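Local coordinates for uncharacterized lipoprotein yjhA (Bacillus subtilis, PDB 3CFU) that is of unknown function but belongs to the DUF4352 family (MPT63-MPB63 clan) and probably forms the folded part, outside the membrane, of a lipid-attached protein, at residues H2-E6 and V17-D21; A10-F15 and L122-P126; R48-T54 and T105-V111; S62-F67 and L93-V99. One frame throughout, in Å; residues are numbered along the deposited sequence.

Interaction 1: residues H2-E6 and V17-D21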
loop_
_atom_site.group_PDB
_atom_site.type_symbol
_atom_site.label_atom_id
_atom_site.label_comp_id
_atom_site.label_asym_id
_atom_site.label_seq_id
_atom_site.Cartn_x
_atom_site.Cartn_y
_atom_site.Cartn_z
ATOM N N HIS A 2 -11.583 7.909 3.479
ATOM C CA HIS A 2 -10.577 7.935 4.532
ATOM C C HIS A 2 -9.522 8.934 4.079
ATOM O O HIS A 2 -9.259 9.088 2.889
ATOM C CB HIS A 2 -9.967 6.542 4.773
ATOM C CG HIS A 2 -10.948 5.539 5.306
ATOM N ND1 HIS A 2 -11.495 5.622 6.568
ATOM C CD2 HIS A 2 -11.516 4.454 4.724
ATOM C CE1 HIS A 2 -12.356 4.634 6.741
ATOM N NE2 HIS A 2 -12.387 3.911 5.637
ATOM N N LYS A 3 -8.939 9.631 5.041
ATOM C CA LYS A 3 -7.942 10.645 4.762
ATOM C C LYS A 3 -6.554 10.188 5.170
ATOM O O LYS A 3 -6.404 9.204 5.890
ATOM C CB LYS A 3 -8.308 11.927 5.526
ATOM N N ILE A 4 -5.541 10.908 4.700
ATOM C CA ILE A 4 -4.158 10.614 5.053
ATOM C C ILE A 4 -3.991 10.951 6.541
ATOM O O ILE A 4 -4.441 12.000 6.992
ATOM C CB ILE A 4 -3.183 11.497 4.259
ATOM C CG1 ILE A 4 -3.422 11.323 2.762
ATOM C CG2 ILE A 4 -1.751 11.140 4.606
ATOM C CD1 ILE A 4 -2.377 12.002 1.901
ATOM N N GLY A 5 -3.355 10.058 7.294
ATOM C CA GLY A 5 -3.137 10.290 8.711
ATOM C C GLY A 5 -4.095 9.556 9.635
ATOM O O GLY A 5 -3.768 9.270 10.792
ATOM N N GLU A 6 -5.277 9.241 9.125
ATOM C CA GLU A 6 -6.293 8.554 9.914
ATOM C C GLU A 6 -6.132 7.030 9.974
ATOM O O GLU A 6 -5.836 6.374 8.965
ATOM C CB GLU A 6 -7.677 8.915 9.355
ATOM C CG GLU A 6 -8.855 8.091 9.889
ATOM C CD GLU A 6 -10.103 8.221 9.002
ATOM O OE1 GLU A 6 -10.955 7.303 9.015
ATOM O OE2 GLU A 6 -10.232 9.244 8.291
ATOM N N VAL A 17 -2.508 5.370 6.377
ATOM C CA VAL A 17 -1.608 5.933 5.386
ATOM C C VAL A 17 -0.962 7.085 6.162
ATOM O O VAL A 17 -1.638 8.046 6.536
ATOM C CB VAL A 17 -2.355 6.492 4.151
ATOM C CG1 VAL A 17 -1.341 7.047 3.158
ATOM C CG2 VAL A 17 -3.186 5.400 3.491
ATOM N N ASN A 18 0.338 6.976 6.421
ATOM C CA ASN A 18 1.063 7.993 7.183
ATOM C C ASN A 18 1.303 9.281 6.407
ATOM O O ASN A 18 0.637 10.286 6.655
ATOM C CB ASN A 18 2.388 7.414 7.671
ATOM C CG ASN A 18 2.195 6.220 8.589
ATOM O OD1 ASN A 18 3.036 5.319 8.649
ATOM N ND2 ASN A 18 1.086 6.214 9.318
ATOM N N LYS A 19 2.252 9.261 5.478
ATOM C CA LYS A 19 2.543 10.446 4.681
ATOM C C LYS A 19 2.736 10.115 3.215
ATOM O O LYS A 19 2.844 8.946 2.833
ATOM C CB LYS A 19 3.835 11.135 5.145
ATOM C CG LYS A 19 4.286 10.800 6.547
ATOM C CD LYS A 19 5.484 9.868 6.534
ATOM C CE LYS A 19 6.745 10.577 6.060
ATOM N NZ LYS A 19 7.879 9.621 5.974
ATOM N N VAL A 20 2.770 11.165 2.399
ATOM C CA VAL A 20 3.036 11.008 0.983
ATOM C C VAL A 20 4.157 11.973 0.603
ATOM O O VAL A 20 3.947 13.182 0.488
ATOM C CB VAL A 20 1.827 11.316 0.073
ATOM C CG1 VAL A 20 2.242 11.120 -1.388
ATOM C CG2 VAL A 20 0.668 10.400 0.402
ATOM N N ASP A 21 5.362 11.447 0.442
ATOM C CA ASP A 21 6.469 12.295 0.033
ATOM C C ASP A 21 6.557 12.141 -1.498
ATOM O O ASP A 21 6.032 11.177 -2.059
ATOM C CB ASP A 21 7.779 11.860 0.718
ATOM C CG ASP A 21 7.664 11.826 2.247
ATOM O OD1 ASP A 21 7.078 12.773 2.820
ATOM O OD2 ASP A 21 8.165 10.861 2.876
#
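Gly-5 and Ile-4 bring a type II beta turn, running from Lys-3 to Glu-6, against strand 13-23 at residues Val-17 to Val-20. A single backbone hydrogen bond crosses the contact: Gly-5 N donates to Val-17 O at 2.8 Å, the N lying nearly on the extension of the carbonyl bond (C=O...N 175°). Glycine suits this corner because the turn needs a positive phi here (101°), where a side chain would press on the carbonyl oxygen of Ile-4. The turn's own closure, from Glu-6 N to Lys-3 O, is long and weak.

The apolar contacts come from the branches of Ile-4. Its CG2, anti to the backbone N, rests on the strand backbone, 3.3 Å from Asn-18 O and 3.6 Å from Val-17 O. Its longer branch ends at CD1, 3.8 Å from Val-20 CG2, the two side chains crossing at about a right angle. A beta-branched residue suits the place because its two branches reach the carbonyls and the Val-20 methyl at once, while Val-17 and Val-20 also touch Ile-51 of strand 47-57.

The polar side chains bond within their own segments. Lys-19 NZ forms a salt bridge with Asp-21 OD2, its hydrogen bond weak. The His-2 ring, stacked on Phe-8 just before the turn, reaches the turn's last residue: ND1 donates to Glu-6 OE1 at 3.0 Å, meeting it from above the carboxylate plane.

Interaction 2: residues A10-F15 and L122-P126; sequences AGHTNF and LVYNP
Phe-15 and Tyr-124 both hold CG anti to the backbone N (chi1 176° and 170°), which sends their rings inward from facing strands to slide past each other in opposite directions. They form an offset stack, centroids 4.1 Å apart, with Phe-15 CG 3.6 Å from Tyr-124 CD2. Pro-126, at the start of helix 126-129, lies over the other face of the tyrosine ring, and Ala-10 CB meets the ring's edge at CE2, 3.7 Å away. The strands run antiparallel in different sheets, their axes 11.1 Å apart, consistent with a beta sandwich. Ala-10 to Thr-13 form the type II' turn of the hairpin joining strands 7-10 and 13-23; Gly-11 suits it by its positive phi, and a CB there would collide with Pro-126 CB. At the ring's tip, Tyr-124 OH donates to Thr-13 OG1 at 3.0 Å, and OG1 in turn donates to Ala-10 O at 2.8 Å, in the carbonyl plane. With an alanine in place of Tyr-124, a gap would probably open between Phe-15 and Pro-126 and Thr-13 OG1 would lose its donor. This relay gives the buried phenol a polar partner and ties it to the turn, so an aromatic stack and a hydroxyl can share one interior site.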
loop_
_atom_site.group_PDB
_atom_site.type_symbol
_atom_site.label_atom_id
_atom_site.label_comp_id
_atom_site.label_asym_id
_atom_site.label_seq_id
_atom_site.Cartn_x
_atom_site.Cartn_y
_atom_site.Cartn_z
ATOM N N ALA A 10 -9.939 -2.287 9.367
ATOM C CA ALA A 10 -10.145 -2.891 8.053
ATOM C C ALA A 10 -9.807 -4.378 8.172
ATOM O O ALA A 10 -8.639 -4.771 8.150
ATOM C CB ALA A 10 -9.247 -2.207 7.035
ATOM N N GLY A 11 -10.840 -5.196 8.309
ATOM C CA GLY A 11 -10.627 -6.620 8.468
ATOM C C GLY A 11 -10.065 -6.879 9.855
ATOM O O GLY A 11 -10.576 -6.350 10.852
ATOM N N HIS A 12 -9.006 -7.687 9.911
ATOM C CA HIS A 12 -8.335 -8.034 11.163
ATOM C C HIS A 12 -7.126 -7.147 11.421
ATOM O O HIS A 12 -6.228 -7.509 12.182
ATOM C CB HIS A 12 -7.905 -9.499 11.141
ATOM C CG HIS A 12 -9.054 -10.452 11.207
ATOM N ND1 HIS A 12 -9.745 -10.700 12.373
ATOM C CD2 HIS A 12 -9.668 -11.177 10.243
ATOM C CE1 HIS A 12 -10.737 -11.536 12.125
ATOM N NE2 HIS A 12 -10.713 -11.840 10.839
ATOM N N THR A 13 -7.117 -5.980 10.793
ATOM C CA THR A 13 -6.020 -5.034 10.950
ATOM C C THR A 13 -6.535 -3.612 11.176
ATOM O O THR A 13 -7.695 -3.327 10.906
ATOM C CB THR A 13 -5.151 -4.949 9.658
ATOM O OG1 THR A 13 -5.943 -4.406 8.590
ATOM C CG2 THR A 13 -4.642 -6.319 9.240
ATOM N N ASN A 14 -5.678 -2.737 11.713
ATOM C CA ASN A 14 -6.013 -1.313 11.824
ATOM C C ASN A 14 -5.030 -0.851 10.765
ATOM O O ASN A 14 -3.874 -1.265 10.782
ATOM C CB ASN A 14 -5.614 -0.662 13.148
ATOM C CG ASN A 14 -6.631 -0.873 14.248
ATOM O OD1 ASN A 14 -6.280 -0.834 15.425
ATOM N ND2 ASN A 14 -7.891 -1.081 13.880
ATOM N N PHE A 15 -5.469 0.005 9.863
ATOM C CA PHE A 15 -4.618 0.449 8.778
ATOM C C PHE A 15 -4.509 1.956 8.661
ATOM O O PHE A 15 -5.480 2.679 8.887
ATOM C CB PHE A 15 -5.173 -0.099 7.462
ATOM C CG PHE A 15 -4.439 0.375 6.255
ATOM C CD1 PHE A 15 -3.233 -0.201 5.898
ATOM C CD2 PHE A 15 -4.936 1.423 5.494
ATOM C CE1 PHE A 15 -2.532 0.250 4.806
ATOM C CE2 PHE A 15 -4.245 1.883 4.397
ATOM C CZ PHE A 15 -3.031 1.296 4.053
ATOM N N LEU A 122 -5.620 5.610 -2.621
ATOM C CA LEU A 122 -4.920 4.373 -2.331
ATOM C C LEU A 122 -6.030 3.414 -1.929
ATOM O O LEU A 122 -6.991 3.807 -1.255
ATOM C CB LEU A 122 -3.917 4.534 -1.187
ATOM C CG LEU A 122 -3.156 3.225 -0.918
ATOM C CD1 LEU A 122 -2.226 2.933 -2.084
ATOM C CD2 LEU A 122 -2.380 3.312 0.380
ATOM N N VAL A 123 -5.909 2.169 -2.381
ATOM C CA VAL A 123 -6.894 1.141 -2.086
ATOM C C VAL A 123 -6.227 0.072 -1.240
ATOM O O VAL A 123 -5.084 -0.326 -1.500
ATOM C CB VAL A 123 -7.422 0.469 -3.371
ATOM C CG1 VAL A 123 -8.365 -0.670 -3.000
ATOM C CG2 VAL A 123 -8.127 1.509 -4.276
ATOM N N TYR A 124 -6.943 -0.396 -0.227
ATOM C CA TYR A 124 -6.410 -1.417 0.645
ATOM C C TYR A 124 -7.464 -2.485 0.859
ATOM O O TYR A 124 -8.565 -2.176 1.309
ATOM C CB TYR A 124 -6.009 -0.800 1.995
ATOM C CG TYR A 124 -5.654 -1.812 3.057
ATOM C CD1 TYR A 124 -4.628 -2.726 2.851
ATOM C CD2 TYR A 124 -6.352 -1.868 4.262
ATOM C CE1 TYR A 124 -4.302 -3.678 3.813
ATOM C CE2 TYR A 124 -6.027 -2.813 5.239
ATOM C CZ TYR A 124 -4.998 -3.717 5.000
ATOM O OH TYR A 124 -4.649 -4.662 5.934
ATOM N N ASN A 125 -7.140 -3.729 0.508
ATOM C CA ASN A 125 -8.056 -4.844 0.717
ATOM C C ASN A 125 -7.336 -5.796 1.678
ATOM O O ASN A 125 -6.372 -6.476 1.301
ATOM C CB ASN A 125 -8.391 -5.562 -0.600
ATOM C CG ASN A 125 -9.521 -6.579 -0.437
ATOM O OD1 ASN A 125 -9.462 -7.468 0.426
ATOM N ND2 ASN A 125 -10.558 -6.448 -1.258
ATOM N N PRO A 126 -7.790 -5.848 2.940
ATOM C CA PRO A 126 -7.178 -6.716 3.964
ATOM C C PRO A 126 -7.196 -8.211 3.654
ATOM O O PRO A 126 -6.293 -8.941 4.048
ATOM C CB PRO A 126 -7.918 -6.336 5.252
ATOM C CG PRO A 126 -9.247 -5.827 4.770
ATOM C CD PRO A 126 -8.928 -5.086 3.478
#

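Interaction 3: residues R48-T54 and T105-V111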
loop_
_atom_site.group_PDB
_atom_site.type_symbol
_atom_site.label_atom_id
_atom_site.label_comp_id
_atom_site.label_asym_id
_atom_site.label_seq_id
_atom_site.Cartn_x
_atom_site.Cartn_y
_atom_site.Cartn_z
ATOM N N ARG A 48 7.238 10.852 -8.515
ATOM C CA ARG A 48 7.032 9.587 -7.845
ATOM C C ARG A 48 6.476 9.737 -6.438
ATOM O O ARG A 48 7.056 10.431 -5.601
ATOM C CB ARG A 48 8.368 8.812 -7.770
ATOM C CG ARG A 48 8.234 7.368 -7.305
ATOM C CD ARG A 48 9.479 6.560 -7.648
ATOM N NE ARG A 48 10.672 7.075 -6.983
ATOM C CZ ARG A 48 10.926 6.930 -5.687
ATOM N NH1 ARG A 48 10.071 6.279 -4.908
ATOM N NH2 ARG A 48 12.035 7.436 -5.166
ATOM N N LEU A 49 5.330 9.113 -6.197
ATOM C CA LEU A 49 4.728 9.130 -4.873
ATOM C C LEU A 49 5.432 8.083 -3.988
ATOM O O LEU A 49 5.827 7.012 -4.455
ATOM C CB LEU A 49 3.236 8.771 -4.957
ATOM C CG LEU A 49 2.322 9.878 -5.497
ATOM C CD1 LEU A 49 2.965 10.549 -6.696
ATOM C CD2 LEU A 49 0.964 9.303 -5.865
ATOM N N ILE A 50 5.608 8.426 -2.716
ATOM C CA ILE A 50 6.206 7.514 -1.749
ATOM C C ILE A 50 5.244 7.471 -0.580
ATOM O O ILE A 50 5.380 8.240 0.369
ATOM C CB ILE A 50 7.566 7.983 -1.211
ATOM C CG1 ILE A 50 8.578 8.091 -2.352
ATOM C CG2 ILE A 50 8.058 7.004 -0.151
ATOM C CD1 ILE A 50 8.312 9.249 -3.283
ATOM N N ILE A 51 4.264 6.576 -0.655
ATOM C CA ILE A 51 3.274 6.444 0.400
ATOM C C ILE A 51 3.764 5.505 1.488
ATOM O O ILE A 51 4.167 4.373 1.211
ATOM C CB ILE A 51 1.936 5.907 -0.161
ATOM C CG1 ILE A 51 1.404 6.867 -1.231
ATOM C CG2 ILE A 51 0.919 5.768 0.957
ATOM C CD1 ILE A 51 0.303 6.296 -2.090
ATOM N N GLU A 52 3.759 5.996 2.724
ATOM C CA GLU A 52 4.163 5.191 3.865
ATOM C C GLU A 52 2.865 4.781 4.540
ATOM O O GLU A 52 1.998 5.624 4.793
ATOM C CB GLU A 52 5.027 5.992 4.846
ATOM C CG GLU A 52 5.497 5.162 6.023
ATOM C CD GLU A 52 6.267 5.968 7.048
ATOM O OE1 GLU A 52 5.649 6.805 7.740
ATOM O OE2 GLU A 52 7.496 5.764 7.158
ATOM N N VAL A 53 2.729 3.486 4.812
ATOM C CA VAL A 53 1.529 2.952 5.451
ATOM C C VAL A 53 1.900 2.056 6.635
ATOM O O VAL A 53 3.046 1.616 6.764
ATOM C CB VAL A 53 0.660 2.131 4.431
ATOM C CG1 VAL A 53 0.287 2.995 3.234
ATOM C CG2 VAL A 53 1.413 0.904 3.952
ATOM N N THR A 54 0.925 1.797 7.502
ATOM C CA THR A 54 1.134 0.956 8.669
ATOM C C THR A 54 -0.014 -0.027 8.806
ATOM O O THR A 54 -1.172 0.340 8.632
ATOM C CB THR A 54 1.195 1.785 9.978
ATOM O OG1 THR A 54 2.398 2.561 9.997
ATOM C CG2 THR A 54 1.166 0.863 11.207
ATOM N N THR A 105 5.465 -1.120 9.285
ATOM C CA THR A 105 5.373 0.119 8.523
ATOM C C THR A 105 6.276 0.004 7.305
ATOM O O THR A 105 7.402 -0.487 7.400
ATOM C CB THR A 105 5.775 1.349 9.392
ATOM O OG1 THR A 105 4.990 1.367 10.594
ATOM C CG2 THR A 105 5.519 2.647 8.635
ATOM N N GLY A 106 5.762 0.444 6.158
ATOM C CA GLY A 106 6.512 0.357 4.918
ATOM C C GLY A 106 6.020 1.323 3.860
ATOM O O GLY A 106 5.057 2.061 4.072
ATOM N N VAL A 107 6.664 1.310 2.699
ATOM C CA VAL A 107 6.286 2.237 1.651
ATOM C C VAL A 107 5.845 1.608 0.329
ATOM O O VAL A 107 6.266 0.506 -0.021
ATOM C CB VAL A 107 7.462 3.242 1.386
ATOM C CG1 VAL A 107 7.733 4.075 2.653
ATOM C CG2 VAL A 107 8.734 2.486 0.988
ATOM N N LEU A 108 4.962 2.321 -0.371
ATOM C CA LEU A 108 4.442 1.934 -1.683
ATOM C C LEU A 108 4.887 3.084 -2.579
ATOM O O LEU A 108 4.971 4.219 -2.117
ATOM C CB LEU A 108 2.906 1.868 -1.683
ATOM C CG LEU A 108 2.138 0.634 -1.204
ATOM C CD1 LEU A 108 2.980 -0.183 -0.254
ATOM C CD2 LEU A 108 0.843 1.086 -0.534
ATOM N N SER A 109 5.167 2.811 -3.849
ATOM C CA SER A 109 5.614 3.871 -4.745
ATOM C C SER A 109 4.995 3.791 -6.136
ATOM O O SER A 109 4.785 2.702 -6.678
ATOM C CB SER A 109 7.142 3.847 -4.850
ATOM O OG SER A 109 7.655 5.137 -5.143
ATOM N N TYR A 110 4.709 4.958 -6.707
ATOM C CA TYR A 110 4.090 5.049 -8.027
ATOM C C TYR A 110 4.553 6.297 -8.770
ATOM O O TYR A 110 4.890 7.309 -8.156
ATOM C CB TYR A 110 2.572 5.122 -7.877
ATOM C CG TYR A 110 1.974 4.024 -7.042
ATOM C CD1 TYR A 110 1.529 2.840 -7.629
ATOM C CD2 TYR A 110 1.856 4.164 -5.659
ATOM C CE1 TYR A 110 0.981 1.821 -6.860
ATOM C CE2 TYR A 110 1.310 3.147 -4.877
ATOM C CZ TYR A 110 0.876 1.979 -5.485
ATOM O OH TYR A 110 0.365 0.961 -4.721
ATOM N N VAL A 111 4.550 6.221 -10.095
ATOM C CA VAL A 111 4.949 7.342 -10.929
ATOM C C VAL A 111 3.704 7.962 -11.547
ATOM O O VAL A 111 2.905 7.279 -12.189
ATOM C CB VAL A 111 5.912 6.890 -12.028
ATOM C CG1 VAL A 111 7.246 6.505 -11.405
ATOM C CG2 VAL A 111 5.324 5.705 -12.783
#
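Ser-109 OG sits at the centre of a short polar chain: it donates to Leu-49 O at 2.7 Å and accepts from Arg-48 NH1, also at 2.7 Å. The serine lies at the edge of the guanidinium, only 3° from its plane, because the arginine side chain bends at chi3 (62°) and folds back over the partner strand. Serine suits the place, being small enough to sit at that edge and able to donate and accept at once. The other end of that guanidinium forms a salt bridge with Glu-88. Leu-49 O takes a second donor, Tyr-110 N at 3.2 Å. At the far end Thr-54 OG1 and Thr-105 OG1 share a hydrogen bond of 2.9 Å.

Between these ends runs a regular antiparallel ladder of strands 47-57 and 103-112, the latter at the border of the four-stranded sheet; Leu-49 with Tyr-110, Ile-51 with Leu-108 and Val-53 with Gly-106 are its hydrogen-bonded pairs. The side chains alternate between two faces. On the face of Arg-48, Glu-52 lays its CG 3.6 Å from Thr-105 CG2 while its carboxylate reaches Arg-91, and Ile-50 CG2 lies alongside Val-107 CG1 at 4.1 Å. The opposite face is largely apolar and packs on strand 70-73 of the other sheet through Leu-72 and Phe-70. There Val-53 CG1 meets Leu-108 CD2 at 4.3 Å, and Ile-51 CD1 approaches Tyr-110 CE2 obliquely at 4.3 Å.

Interaction 4: residues S62-F67 and L93-V99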
loop_
_atom_site.group_PDB
_atom_site.type_symbol
_atom_site.label_atom_id
_atom_site.label_comp_id
_atom_site.label_asym_id
_atom_site.label_seq_id
_atom_site.Cartn_x
_atom_site.Cartn_y
_atom_site.Cartn_z
ATOM N N SER A 62 -1.894 -15.136 12.800
ATOM C CA SER A 62 -0.776 -14.391 12.255
ATOM C C SER A 62 -1.212 -13.939 10.864
ATOM O O SER A 62 -2.081 -14.554 10.245
ATOM C CB SER A 62 0.463 -15.276 12.146
ATOM O OG SER A 62 1.582 -14.516 11.721
ATOM N N ILE A 63 -0.609 -12.858 10.388
ATOM C CA ILE A 63 -0.925 -12.312 9.085
ATOM C C ILE A 63 0.327 -12.283 8.214
ATOM O O ILE A 63 1.390 -11.833 8.655
ATOM C CB ILE A 63 -1.481 -10.856 9.196
ATOM C CG1 ILE A 63 -2.923 -10.877 9.735
ATOM C CG2 ILE A 63 -1.400 -10.147 7.817
ATOM C CD1 ILE A 63 -3.541 -9.469 9.955
ATOM N N SER A 64 0.192 -12.795 6.992
ATOM C CA SER A 64 1.272 -12.794 6.010
ATOM C C SER A 64 0.881 -11.673 5.053
ATOM O O SER A 64 0.157 -11.904 4.073
ATOM C CB SER A 64 1.332 -14.124 5.255
ATOM O OG SER A 64 1.681 -15.188 6.119
ATOM N N TYR A 65 1.344 -10.464 5.359
ATOM C CA TYR A 65 1.039 -9.280 4.559
ATOM C C TYR A 65 1.783 -9.310 3.242
ATOM O O TYR A 65 2.879 -9.857 3.160
ATOM C CB TYR A 65 1.364 -7.999 5.347
ATOM C CG TYR A 65 2.830 -7.746 5.618
ATOM C CD1 TYR A 65 3.613 -7.032 4.706
ATOM C CD2 TYR A 65 3.433 -8.197 6.795
ATOM C CE1 TYR A 65 4.957 -6.751 4.971
ATOM C CE2 TYR A 65 4.771 -7.928 7.072
ATOM C CZ TYR A 65 5.536 -7.209 6.154
ATOM O OH TYR A 65 6.866 -6.938 6.420
ATOM N N ASN A 66 1.190 -8.707 2.217
ATOM C CA ASN A 66 1.784 -8.736 0.889
ATOM C C ASN A 66 1.447 -7.496 0.058
ATOM O O ASN A 66 0.355 -6.945 0.169
ATOM C CB ASN A 66 1.266 -9.996 0.200
ATOM C CG ASN A 66 2.125 -10.441 -0.942
ATOM O OD1 ASN A 66 2.150 -9.814 -2.003
ATOM N ND2 ASN A 66 2.836 -11.548 -0.742
ATOM N N PHE A 67 2.379 -7.076 -0.795
ATOM C CA PHE A 67 2.164 -5.897 -1.629
ATOM C C PHE A 67 0.936 -6.000 -2.538
ATOM O O PHE A 67 0.324 -4.980 -2.852
ATOM C CB PHE A 67 3.431 -5.577 -2.452
ATOM C CG PHE A 67 3.618 -6.436 -3.677
ATOM C CD1 PHE A 67 3.124 -6.022 -4.910
ATOM C CD2 PHE A 67 4.291 -7.656 -3.600
ATOM C CE1 PHE A 67 3.295 -6.811 -6.059
ATOM C CE2 PHE A 67 4.467 -8.455 -4.740
ATOM C CZ PHE A 67 3.968 -8.030 -5.972
ATOM N N LEU A 93 7.638 -1.920 1.118
ATOM C CA LEU A 93 6.682 -2.915 1.600
ATOM C C LEU A 93 6.593 -4.076 0.611
ATOM O O LEU A 93 6.158 -3.899 -0.526
ATOM C CB LEU A 93 5.300 -2.275 1.777
ATOM C CG LEU A 93 4.190 -3.105 2.431
ATOM C CD1 LEU A 93 2.994 -2.207 2.704
ATOM C CD2 LEU A 93 3.788 -4.261 1.533
HETATM N N MSE A 94 6.982 -5.268 1.043
HETATM C CA MSE A 94 6.947 -6.411 0.146
HETATM C C MSE A 94 6.044 -7.529 0.654
HETATM O O MSE A 94 4.987 -7.799 0.077
HETATM C CB MSE A 94 8.369 -6.927 -0.050
HETATM C CG MSE A 94 8.719 -7.240 -1.477
HETATM SE SE MSE A 94 8.499 -5.713 -2.678
HETATM C CE MSE A 94 10.326 -5.086 -2.650
ATOM N N GLY A 95 6.476 -8.173 1.732
ATOM C CA GLY A 95 5.717 -9.253 2.329
ATOM C C GLY A 95 6.407 -9.685 3.606
ATOM O O GLY A 95 7.558 -9.324 3.837
ATOM N N GLY A 96 5.706 -10.446 4.439
ATOM C CA GLY A 96 6.289 -10.923 5.676
ATOM C C GLY A 96 5.200 -11.357 6.637
ATOM O O GLY A 96 4.021 -11.355 6.280
ATOM N N THR A 97 5.583 -11.743 7.852
ATOM C CA THR A 97 4.599 -12.153 8.831
ATOM C C THR A 97 4.445 -11.039 9.870
ATOM O O THR A 97 5.400 -10.341 10.213
ATOM C CB THR A 97 4.975 -13.526 9.499
ATOM O OG1 THR A 97 5.696 -13.313 10.717
ATOM C CG2 THR A 97 5.833 -14.363 8.549
ATOM N N LEU A 98 3.206 -10.866 10.321
ATOM C CA LEU A 98 2.819 -9.860 11.305
ATOM C C LEU A 98 1.992 -10.615 12.336
ATOM O O LEU A 98 0.796 -10.849 12.151
ATOM C CB LEU A 98 1.973 -8.772 10.629
ATOM C CG LEU A 98 1.592 -7.526 11.441
ATOM C CD1 LEU A 98 2.855 -6.798 11.910
ATOM C CD2 LEU A 98 0.733 -6.600 10.589
ATOM N N VAL A 99 2.640 -11.023 13.419
ATOM C CA VAL A 99 1.955 -11.768 14.459
ATOM C C VAL A 99 0.970 -10.877 15.201
ATOM O O VAL A 99 1.093 -9.653 15.191
ATOM C CB VAL A 99 2.981 -12.395 15.418
ATOM C CG1 VAL A 99 2.274 -13.153 16.545
ATOM C CG2 VAL A 99 3.876 -13.346 14.628
#
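In the two-stranded antiparallel ribbon of 63-66 and 95-98, Tyr-65 lays its ring flat over the backbone of Gly-95 and Gly-96. Its CG stands between the backbone N and the carbonyl carbon (chi1 68°), which folds the ring back across the partner strand instead of out from it. Gly-96 CA makes a CH-pi contact, 4.0 Å from the ring centroid, and Gly-95 C lies 3.5 Å from Tyr-65 CE1. Glycine suits both places: a CB on Gly-96 would run into the tyrosine hydroxyl and the preceding carbonyl O, and one on Gly-95 would be tight against Tyr-65 O. Leu-93 CD2 meets the edge of the ring at CD1, 4.2 Å away. A serine in place of Tyr-65 would probably uncover the glycine backbone and leave Leu-93 without this neighbour.

The ribbon is separate from the larger sheets but leans on the four-stranded one, where Tyr-65 and Leu-98 touch Val-104 and Ile-63 touches Asn-57. The shortest bond of its ladder runs from Leu-98 N to Ile-63 O, 2.6 Å, while the return bond from Ile-63 N reaches Leu-98 O from 46° above the carbonyl plane. Beside the glycines, the bond from Tyr-65 N to Gly-96 O is weak. Past the last pair, Phe-67 N donates to Met-94 O at 2.8 Å, and the selenium of Met-94, a selenomethionine, stands obliquely to the Phe-67 ring, SE 5.4 Å from its centroid.

Interactions 2 and 3 are buried, whereas interaction 1 lies at the surface and interaction 4 is only partly covered. Interactions 1 and 2 share strand 13-23, which pairs with strand 47-57 of interaction 3 through probable backbone hydrogen bonds such as Asn-18 N to Glu-52 O. Interaction 3 is a ladder within one sheet, while interaction 2 spans two sheets through an aromatic stack, and Leu-122 joins their packing by touching Val-53 and Leu-108. Toward the surface, interaction 1 has one backbone bond and isoleucine packing, and interaction 4 a ladder with a ring on glycines. Interaction 4 meets the sheet through Leu-93 and interaction 2 where Ile-63 CD1 touches Thr-13 CG2. Interactions 1 and 4 do not touch.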